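Local coordinates for alginate biosynthesis protein AlgX (Pseudomonas aeruginosa, PDB 4KNC) that takes part in the O-acetylation of the exopolysaccharide alginate and protects the polymer from degradation as it crosses the periplasm, at residues Ala22-Tyr27 and Phe34-Val39; His154-Ser159 and Tyr249-Phe254; Ala357-Ser362 and Val429-Cys434. All blocks are in the same frame, centred on the assembly; numbering follows the deposited sequence.

Contact 1: residues Ala22-Tyr27 and Phe34-Val39; sequences AYDSRY and FFTHLV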
loop_
_atom_site.group_PDB
_atom_site.type_symbol
_atom_site.label_atom_id
_atom_site.label_comp_id
_atom_site.label_asym_id
_atom_site.label_seq_id
_atom_site.Cartn_x
_atom_site.Cartn_y
_atom_site.Cartn_z
ATOM N N ALA A 22 19.583 -18.645 14.040
ATOM C CA ALA A 22 20.388 -18.373 12.842
ATOM C C ALA A 22 19.953 -19.126 11.564
ATOM O O ALA A 22 20.565 -18.955 10.524
ATOM C CB ALA A 22 21.853 -18.638 13.131
ATOM N N TYR A 23 18.920 -19.967 11.637
ATOM C CA TYR A 23 18.582 -20.833 10.497
ATOM C C TYR A 23 17.261 -20.469 9.854
ATOM O O TYR A 23 16.229 -20.473 10.515
ATOM C CB TYR A 23 18.569 -22.311 10.919
ATOM C CG TYR A 23 19.817 -22.677 11.671
ATOM C CD1 TYR A 23 21.067 -22.491 11.098
ATOM C CD2 TYR A 23 19.751 -23.175 12.961
ATOM C CE1 TYR A 23 22.214 -22.798 11.785
ATOM C CE2 TYR A 23 20.898 -23.489 13.661
ATOM C CZ TYR A 23 22.126 -23.299 13.066
ATOM O OH TYR A 23 23.271 -23.619 13.755
ATOM N N ASP A 24 17.301 -20.165 8.557
ATOM C CA ASP A 24 16.102 -19.727 7.838
ATOM C C ASP A 24 14.971 -20.731 7.952
ATOM O O ASP A 24 13.807 -20.349 8.032
ATOM C CB ASP A 24 16.401 -19.443 6.366
ATOM C CG ASP A 24 17.206 -18.179 6.168
ATOM O OD1 ASP A 24 17.371 -17.422 7.143
ATOM O OD2 ASP A 24 17.666 -17.932 5.038
ATOM N N SER A 25 15.314 -22.016 7.989
ATOM C CA SER A 25 14.296 -23.059 8.057
ATOM C C SER A 25 13.564 -23.086 9.404
ATOM O O SER A 25 12.494 -23.673 9.527
ATOM C CB SER A 25 14.915 -24.422 7.758
ATOM O OG SER A 25 16.100 -24.604 8.511
ATOM N N ARG A 26 14.134 -22.442 10.413
ATOM C CA ARG A 26 13.476 -22.348 11.713
ATOM C C ARG A 26 12.287 -21.370 11.664
ATOM O O ARG A 26 11.413 -21.403 12.529
ATOM C CB ARG A 26 14.503 -21.948 12.792
ATOM C CG ARG A 26 13.958 -21.747 14.214
ATOM C CD ARG A 26 13.352 -23.034 14.829
ATOM N NE ARG A 26 12.732 -22.756 16.124
ATOM C CZ ARG A 26 11.480 -22.331 16.281
ATOM N NH1 ARG A 26 10.710 -22.148 15.215
ATOM N NH2 ARG A 26 10.995 -22.089 17.503
ATOM N N TYR A 27 12.254 -20.511 10.644
ATOM C CA TYR A 27 11.201 -19.493 10.511
ATOM C C TYR A 27 10.114 -19.968 9.555
ATOM O O TYR A 27 9.773 -19.276 8.598
ATOM C CB TYR A 27 11.782 -18.150 10.027
ATOM C CG TYR A 27 12.784 -17.551 10.989
ATOM C CD1 TYR A 27 14.042 -18.126 11.149
ATOM C CD2 TYR A 27 12.472 -16.429 11.755
ATOM C CE1 TYR A 27 14.956 -17.622 12.044
ATOM C CE2 TYR A 27 13.391 -15.908 12.662
ATOM C CZ TYR A 27 14.633 -16.510 12.789
ATOM O OH TYR A 27 15.572 -16.025 13.662
ATOM N N PHE A 34 8.001 -13.321 8.834
ATOM C CA PHE A 34 8.274 -11.898 8.722
ATOM C C PHE A 34 9.628 -11.497 9.329
ATOM O O PHE A 34 10.018 -10.328 9.253
ATOM C CB PHE A 34 7.140 -11.112 9.393
ATOM C CG PHE A 34 7.178 -9.629 9.124
ATOM C CD1 PHE A 34 6.948 -9.133 7.855
ATOM C CD2 PHE A 34 7.431 -8.731 10.149
ATOM C CE1 PHE A 34 6.981 -7.754 7.611
ATOM C CE2 PHE A 34 7.467 -7.356 9.915
ATOM C CZ PHE A 34 7.242 -6.866 8.649
ATOM N N PHE A 35 10.347 -12.452 9.918
ATOM C CA PHE A 35 11.587 -12.129 10.634
ATOM C C PHE A 35 12.839 -12.847 10.114
ATOM O O PHE A 35 13.923 -12.688 10.665
ATOM C CB PHE A 35 11.416 -12.398 12.126
ATOM C CG PHE A 35 10.187 -11.771 12.711
ATOM C CD1 PHE A 35 10.180 -10.427 13.058
ATOM C CD2 PHE A 35 9.031 -12.517 12.898
ATOM C CE1 PHE A 35 9.033 -9.833 13.592
ATOM C CE2 PHE A 35 7.879 -11.930 13.425
ATOM C CZ PHE A 35 7.879 -10.586 13.774
ATOM N N THR A 36 12.680 -13.618 9.043
ATOM C CA THR A 36 13.723 -14.508 8.537
ATOM C C THR A 36 15.012 -13.830 8.055
ATOM O O THR A 36 14.953 -12.970 7.185
ATOM C CB THR A 36 13.159 -15.305 7.346
ATOM O OG1 THR A 36 11.827 -15.729 7.659
ATOM C CG2 THR A 36 14.028 -16.506 7.023
ATOM N N HIS A 37 16.166 -14.157 8.646
ATOM C CA HIS A 37 16.266 -14.722 9.983
ATOM C C HIS A 37 16.934 -13.629 10.845
ATOM O O HIS A 37 17.564 -12.707 10.305
ATOM C CB HIS A 37 17.052 -16.049 9.998
ATOM C CG HIS A 37 18.533 -15.902 9.798
ATOM N ND1 HIS A 37 19.161 -16.238 8.616
ATOM C CD2 HIS A 37 19.513 -15.486 10.639
ATOM C CE1 HIS A 37 20.458 -16.014 8.730
ATOM N NE2 HIS A 37 20.698 -15.557 9.947
ATOM N N LEU A 38 16.789 -13.709 12.166
ATOM C CA LEU A 38 17.233 -12.616 13.038
ATOM C C LEU A 38 18.698 -12.726 13.405
ATOM O O LEU A 38 19.175 -13.809 13.706
ATOM C CB LEU A 38 16.398 -12.569 14.317
ATOM C CG LEU A 38 14.911 -12.275 14.131
ATOM C CD1 LEU A 38 14.168 -12.666 15.403
ATOM C CD2 LEU A 38 14.682 -10.785 13.793
ATOM N N VAL A 39 19.410 -11.602 13.345
ATOM C CA VAL A 39 20.787 -11.521 13.818
ATOM C C VAL A 39 20.927 -10.390 14.838
ATOM O O VAL A 39 20.252 -9.364 14.748
ATOM C CB VAL A 39 21.817 -11.354 12.676
ATOM C CG1 VAL A 39 21.797 -12.559 11.766
ATOM C CG2 VAL A 39 21.564 -10.084 11.884
HETATM O O HOH W 1 10.904 -17.936 5.715
#

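Contact 2: residues His154-Ser159 and Tyr249-Phe254; sequences HGARRS and YNFAGF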
loop_
_atom_site.group_PDB
_atom_site.type_symbol
_atom_site.label_atom_id
_atom_site.label_comp_id
_atom_site.label_asym_id
_atom_site.label_seq_id
_atom_site.Cartn_x
_atom_site.Cartn_y
_atom_site.Cartn_z
ATOM N N HIS A 154 11.314 10.365 14.385
ATOM C CA HIS A 154 12.451 11.077 13.789
ATOM C C HIS A 154 12.783 10.590 12.366
ATOM O O HIS A 154 13.032 11.399 11.461
ATOM C CB HIS A 154 13.677 11.007 14.707
ATOM C CG HIS A 154 13.631 11.980 15.850
ATOM N ND1 HIS A 154 13.963 13.313 15.709
ATOM C CD2 HIS A 154 13.300 11.813 17.154
ATOM C CE1 HIS A 154 13.821 13.927 16.870
ATOM N NE2 HIS A 154 13.424 13.038 17.764
ATOM N N GLY A 155 12.756 9.271 12.163
ATOM C CA GLY A 155 12.945 8.695 10.840
ATOM C C GLY A 155 11.889 9.179 9.854
ATOM O O GLY A 155 12.200 9.561 8.714
ATOM N N ALA A 156 10.632 9.156 10.296
ATOM C CA ALA A 156 9.519 9.639 9.486
ATOM C C ALA A 156 9.688 11.124 9.146
ATOM O O ALA A 156 9.317 11.561 8.069
ATOM C CB ALA A 156 8.194 9.415 10.217
ATOM N N ARG A 157 10.244 11.887 10.081
ATOM C CA ARG A 157 10.420 13.325 9.915
ATOM C C ARG A 157 11.485 13.625 8.855
ATOM O O ARG A 157 11.252 14.409 7.919
ATOM C CB ARG A 157 10.783 13.973 11.260
ATOM C CG ARG A 157 11.094 15.478 11.157
ATOM C CD ARG A 157 11.457 16.075 12.533
ATOM N NE ARG A 157 11.896 17.462 12.415
ATOM C CZ ARG A 157 13.118 17.821 12.030
ATOM N NH1 ARG A 157 14.014 16.883 11.740
ATOM N NH2 ARG A 157 13.443 19.111 11.927
ATOM N N ARG A 158 12.643 12.982 8.994
ATOM C CA ARG A 158 13.727 13.165 8.025
ATOM C C ARG A 158 13.282 12.692 6.650
ATOM O O ARG A 158 13.704 13.241 5.631
ATOM C CB ARG A 158 15.013 12.434 8.453
ATOM C CG ARG A 158 15.639 12.976 9.756
ATOM C CD ARG A 158 17.093 12.533 9.980
ATOM N NE ARG A 158 17.239 11.138 10.415
ATOM C CZ ARG A 158 17.174 10.720 11.682
ATOM N NH1 ARG A 158 17.320 9.425 11.970
ATOM N NH2 ARG A 158 16.945 11.578 12.665
ATOM N N SER A 159 12.434 11.668 6.610
ATOM C CA SER A 159 11.914 11.208 5.327
ATOM C C SER A 159 10.957 12.232 4.714
ATOM O O SER A 159 10.980 12.519 3.503
ATOM C CB SER A 159 11.196 9.868 5.513
ATOM O OG SER A 159 12.086 8.916 6.051
ATOM N N TYR A 249 3.466 7.764 14.204
ATOM C CA TYR A 249 4.785 8.178 13.749
ATOM C C TYR A 249 4.730 9.555 13.113
ATOM O O TYR A 249 5.766 10.151 12.848
ATOM C CB TYR A 249 5.400 7.147 12.797
ATOM C CG TYR A 249 5.190 5.744 13.295
ATOM C CD1 TYR A 249 5.912 5.258 14.388
ATOM C CD2 TYR A 249 4.243 4.916 12.706
ATOM C CE1 TYR A 249 5.707 3.981 14.866
ATOM C CE2 TYR A 249 4.030 3.627 13.178
ATOM C CZ TYR A 249 4.763 3.165 14.253
ATOM O OH TYR A 249 4.542 1.883 14.723
ATOM N N ASN A 250 3.513 10.036 12.865
ATOM C CA ASN A 250 3.282 11.395 12.387
ATOM C C ASN A 250 3.896 11.735 11.007
ATOM O O ASN A 250 4.255 12.879 10.752
ATOM C CB ASN A 250 3.724 12.432 13.438
ATOM C CG ASN A 250 3.102 13.810 13.188
ATOM O OD1 ASN A 250 1.899 13.906 12.981
ATOM N ND2 ASN A 250 3.930 14.869 13.162
ATOM N N PHE A 251 3.999 10.750 10.124
ATOM C CA PHE A 251 4.534 10.974 8.778
ATOM C C PHE A 251 3.710 12.022 8.024
ATOM O O PHE A 251 4.272 12.967 7.459
ATOM C CB PHE A 251 4.612 9.655 8.005
ATOM C CG PHE A 251 5.163 9.781 6.596
ATOM C CD1 PHE A 251 6.396 10.374 6.359
ATOM C CD2 PHE A 251 4.463 9.245 5.516
ATOM C CE1 PHE A 251 6.905 10.470 5.062
ATOM C CE2 PHE A 251 4.974 9.319 4.214
ATOM C CZ PHE A 251 6.198 9.945 3.991
ATOM N N ALA A 252 2.385 11.892 8.050
ATOM C CA ALA A 252 1.521 12.903 7.411
ATOM C C ALA A 252 1.703 14.316 8.001
ATOM O O ALA A 252 1.726 15.306 7.272
ATOM C CB ALA A 252 0.071 12.491 7.492
ATOM N N GLY A 253 1.842 14.407 9.322
ATOM C CA GLY A 253 2.043 15.694 9.971
ATOM C C GLY A 253 3.349 16.362 9.565
ATOM O O GLY A 253 3.391 17.569 9.298
ATOM N N PHE A 254 4.427 15.587 9.503
ATOM C CA PHE A 254 5.692 16.151 9.039
ATOM C C PHE A 254 5.610 16.550 7.561
ATOM O O PHE A 254 6.188 17.554 7.155
ATOM C CB PHE A 254 6.840 15.182 9.290
ATOM C CG PHE A 254 7.073 14.889 10.762
ATOM C CD1 PHE A 254 7.231 15.923 11.675
ATOM C CD2 PHE A 254 7.117 13.581 11.226
ATOM C CE1 PHE A 254 7.445 15.657 13.034
ATOM C CE2 PHE A 254 7.320 13.309 12.578
ATOM C CZ PHE A 254 7.488 14.351 13.478
#

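Contact 3: residues Ala357-Ser362 and Val429-Cys434; sequences ADVTYS and VQASIC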
loop_
_atom_site.group_PDB
_atom_site.type_symbol
_atom_site.label_atom_id
_atom_site.label_comp_id
_atom_site.label_asym_id
_atom_site.label_seq_id
_atom_site.Cartn_x
_atom_site.Cartn_y
_atom_site.Cartn_z
ATOM N N ALA A 357 -16.509 -5.563 -13.744
ATOM C CA ALA A 357 -17.452 -6.011 -12.719
ATOM C C ALA A 357 -17.437 -5.123 -11.469
ATOM O O ALA A 357 -16.374 -4.675 -11.019
ATOM C CB ALA A 357 -17.156 -7.454 -12.331
ATOM N N ASP A 358 -18.627 -4.901 -10.913
ATOM C CA ASP A 358 -18.840 -4.042 -9.756
ATOM C C ASP A 358 -19.772 -4.761 -8.787
ATOM O O ASP A 358 -20.897 -5.098 -9.145
ATOM C CB ASP A 358 -19.481 -2.718 -10.201
ATOM C CG ASP A 358 -19.352 -1.618 -9.155
ATOM O OD1 ASP A 358 -19.339 -1.932 -7.944
ATOM O OD2 ASP A 358 -19.258 -0.435 -9.548
ATOM N N VAL A 359 -19.318 -4.977 -7.559
ATOM C CA VAL A 359 -19.987 -5.923 -6.662
ATOM C C VAL A 359 -20.071 -5.452 -5.206
ATOM O O VAL A 359 -19.066 -5.083 -4.616
ATOM C CB VAL A 359 -19.235 -7.276 -6.667
ATOM C CG1 VAL A 359 -19.827 -8.229 -5.647
ATOM C CG2 VAL A 359 -19.239 -7.890 -8.055
ATOM N N THR A 360 -21.258 -5.507 -4.608
ATOM C CA THR A 360 -21.445 -4.994 -3.256
ATOM C C THR A 360 -22.194 -5.923 -2.297
ATOM O O THR A 360 -23.392 -6.168 -2.458
ATOM C CB THR A 360 -22.168 -3.643 -3.284
ATOM O OG1 THR A 360 -21.399 -2.705 -4.050
ATOM C CG2 THR A 360 -22.354 -3.120 -1.865
ATOM N N TYR A 361 -21.477 -6.425 -1.293
ATOM C CA TYR A 361 -22.081 -7.177 -0.188
ATOM C C TYR A 361 -23.043 -6.323 0.634
ATOM O O TYR A 361 -22.861 -5.111 0.760
ATOM C CB TYR A 361 -21.005 -7.696 0.764
ATOM C CG TYR A 361 -20.248 -8.905 0.282
ATOM C CD1 TYR A 361 -20.906 -10.089 -0.019
ATOM C CD2 TYR A 361 -18.866 -8.871 0.157
ATOM C CE1 TYR A 361 -20.211 -11.201 -0.448
ATOM C CE2 TYR A 361 -18.161 -9.975 -0.272
ATOM C CZ TYR A 361 -18.837 -11.138 -0.570
ATOM O OH TYR A 361 -18.128 -12.239 -0.995
ATOM N N SER A 362 -24.055 -6.958 1.215
ATOM C CA SER A 362 -24.967 -6.244 2.100
ATOM C C SER A 362 -24.300 -5.929 3.441
ATOM O O SER A 362 -24.675 -4.978 4.118
ATOM C CB SER A 362 -26.275 -7.025 2.296
ATOM O OG SER A 362 -26.036 -8.357 2.714
ATOM N N VAL A 429 -25.967 -10.009 -1.881
ATOM C CA VAL A 429 -24.948 -9.384 -2.716
ATOM C C VAL A 429 -25.567 -8.780 -3.970
ATOM O O VAL A 429 -26.545 -9.312 -4.521
ATOM C CB VAL A 429 -23.808 -10.375 -3.075
ATOM C CG1 VAL A 429 -24.306 -11.460 -4.022
ATOM C CG2 VAL A 429 -22.622 -9.635 -3.671
ATOM N N GLN A 430 -25.006 -7.651 -4.394
ATOM C CA GLN A 430 -25.467 -6.931 -5.575
ATOM C C GLN A 430 -24.355 -6.863 -6.620
ATOM O O GLN A 430 -23.307 -6.276 -6.378
ATOM C CB GLN A 430 -25.905 -5.515 -5.175
ATOM C CG GLN A 430 -25.792 -4.456 -6.275
ATOM C CD GLN A 430 -26.785 -4.661 -7.400
ATOM O OE1 GLN A 430 -27.907 -5.113 -7.177
ATOM N NE2 GLN A 430 -26.378 -4.326 -8.620
ATOM N N ALA A 431 -24.574 -7.454 -7.787
ATOM C CA ALA A 431 -23.533 -7.414 -8.814
ATOM C C ALA A 431 -23.981 -6.766 -10.120
ATOM O O ALA A 431 -25.151 -6.829 -10.497
ATOM C CB ALA A 431 -22.978 -8.802 -9.067
ATOM N N SER A 432 -23.027 -6.155 -10.808
ATOM C CA SER A 432 -23.301 -5.439 -12.042
ATOM C C SER A 432 -22.092 -5.470 -12.963
ATOM O O SER A 432 -20.949 -5.487 -12.508
ATOM C CB SER A 432 -23.697 -3.994 -11.741
ATOM O OG SER A 432 -24.935 -3.957 -11.052
ATOM N N ILE A 433 -22.361 -5.475 -14.261
ATOM C CA ILE A 433 -21.320 -5.574 -15.273
ATOM C C ILE A 433 -21.494 -4.416 -16.238
ATOM O O ILE A 433 -22.590 -4.189 -16.747
ATOM C CB ILE A 433 -21.453 -6.894 -16.066
ATOM C CG1 ILE A 433 -20.989 -8.071 -15.212
ATOM C CG2 ILE A 433 -20.637 -6.853 -17.345
ATOM C CD1 ILE A 433 -19.514 -8.095 -15.001
ATOM N N CYS A 434 -20.414 -3.688 -16.495
ATOM C CA CYS A 434 -20.500 -2.501 -17.334
ATOM C C CYS A 434 -19.377 -2.390 -18.354
ATOM O O CYS A 434 -18.292 -2.985 -18.212
ATOM C CB CYS A 434 -20.530 -1.226 -16.482
ATOM S SG CYS A 434 -19.062 -0.997 -15.440
#

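Contact 1: residues Ala22-Tyr27 and Phe34-Val39
The phenol ring of Y27 lies beneath the backbone of T36 and H37, whose CA atoms sit over one face of it as CH-pi contacts. H37 CA stands 3.9 Å from the centroid of the Y27 ring, and T36 CA is almost as near, each displaced toward the rim. The backbone carbonyl of Y23 lies at the edge of the same ring, in its plane. On the H37 imidazole, A22 O rests over the centre of one face, 3.4 Å above the plane, while D24 OD1 approaches at the edge. There H37 ND1 donates to D24 OD1 over 2.6 Å, in the imidazole plane. The oxygen is met on its syn side but clearly out of the carboxylate plane, which is turned 50° against the ring. An N-H...O angle of 148° leaves the bond somewhat bent. D24 and its neighbours form a short 3-10 turn near the N-terminus of the SGNH hydrolase-like domain, and H37 precedes strand 38-40, which pairs with strand 46-48. The peptide bond before H37 is cis, and chi1 of 73° sets CG between the backbone N and carbonyl carbon, bringing the imidazole against A22 and D24. A negative D24 would be expected to stabilise a protonated imidazole. At the far end of Y27, the hydroxyl receives the L38 backbone N-H over 3.0 Å (L38 N to Y27 OH) in a nearly straight bond, and is also hydrogen-bonded to A21 O. These two bonds fix the end of the phenol, while Y27 CB packs 3.4 Å from T36 OG1. A water hydrogen-bonded to T36 OG1 also reaches Y27 O weakly. On the helix 194-203 side, Y27 touches L202, and F35 rests on T194 and A198.

Contact 2: residues His154-Ser159 and Tyr249-Phe254
Two helices of the SGNH hydrolase-like domain meet here at their N-terminal ends: helix 153-169, which follows the inferred active-site residues D148 and H150, and helix 251-259, which follows the inferred nucleophile S243. N250 occupies the N-cap position of the second helix. Where the backbones come closest, the CA atoms of A156 and F251 are 5.2 Å apart. The small methyl of A156 points toward residues 249-254 and fits among Y249, F251 and F254, with A156 CB 3.7 Å from Y249 O and 4.2 Å from F251 CB. A156 O lies at the edge of the F251 ring, in its plane, 3.6 Å from F251 CD1. The ring of F254 is covered on both faces: R157 CB sits over its centre, 3.7 Å from the centroid and 10° off the normal, and N250 ND2 lies over the opposite face. With R157 CG anti to the backbone N (chi1 176°) and the chain extended beyond it, the side chain crosses the F254 ring at about a right angle, CG and CD passing near F254 CD1 and CE1 while the guanidinium leads away. S159 OG donates to G155 O over 2.7 Å, from the opposite face of that carbonyl to S159 N; the same hydroxyl is hydrogen-bonded to Y143 OH. Beside the contact, the Y249 ring stacks on H150, and its hydroxyl is hydrogen-bonded to K191 NZ. The join is made mainly by methyl, methylene and aromatic groups, with two backbone carbonyls against carbon; without a salt bridge or hydrogen bond between the segments, it rests on shape and apolar contact.

Contact 3: residues Ala357-Ser362 and Val429-Cys434
Strands 357-361 and 429-434 run antiparallel, 173° between their directions and 4.6 Å apart at closest approach, with D358-S432 and T360-Q430 as hydrogen-bonded pairs. Each of these pairs is joined by two backbone bonds, among them T360 N to Q430 O at 2.8 Å and D358 N to S432 O at 2.9 Å. The non-hydrogen-bonded pairs A357-I433, V359-A431 and Y361-V429 place their side chains on one face. There V359 meets two partners with separate branches: CG1, anti to the backbone N (chi1 175°), lies 3.7 Å from V429 CG2, while CG2 lies 4.0 Å from A431 CB. V429 CG2 also touches Y361 CD1, at 4.1 Å. Farther along, I433 CD1 packs 3.6 Å from A357 CB. The face carrying D358, T360, Q430 and S432 is polar: D358 makes a salt bridge with R396, and both Q430 NE2 and S432 OG are hydrogen-bonded to S329 OG. The pair forms the centre of a four-stranded antiparallel sheet in the carbohydrate-binding module, with strand 396-400 beside 355-361 and strand 326-333 beside 428-435; A431 and I433 reach strand 338-343 of the second sheet, and C434 is disulfide-bonded to C321.

Contacts 1 and 2 belong to the SGNH hydrolase-like domain, whereas contact 3 lies in the carbohydrate-binding module, its centre about 39 Å from that of contact 2. No two of them touch or share a helix or strand. Contact 1 is partly buried and joins a 3-10 turn and its flanking loop to the run leading into strand 38-40, relying on hydrogen bonds that each use a side chain and a tyrosine face. Contact 2 is buried and joins two helices far apart in sequence through apolar groups, nearest the inferred catalytic residues. Contact 3, also buried, is held mainly by backbone bonds within a sheet, with apolar side chains on one face and polar ones on the other.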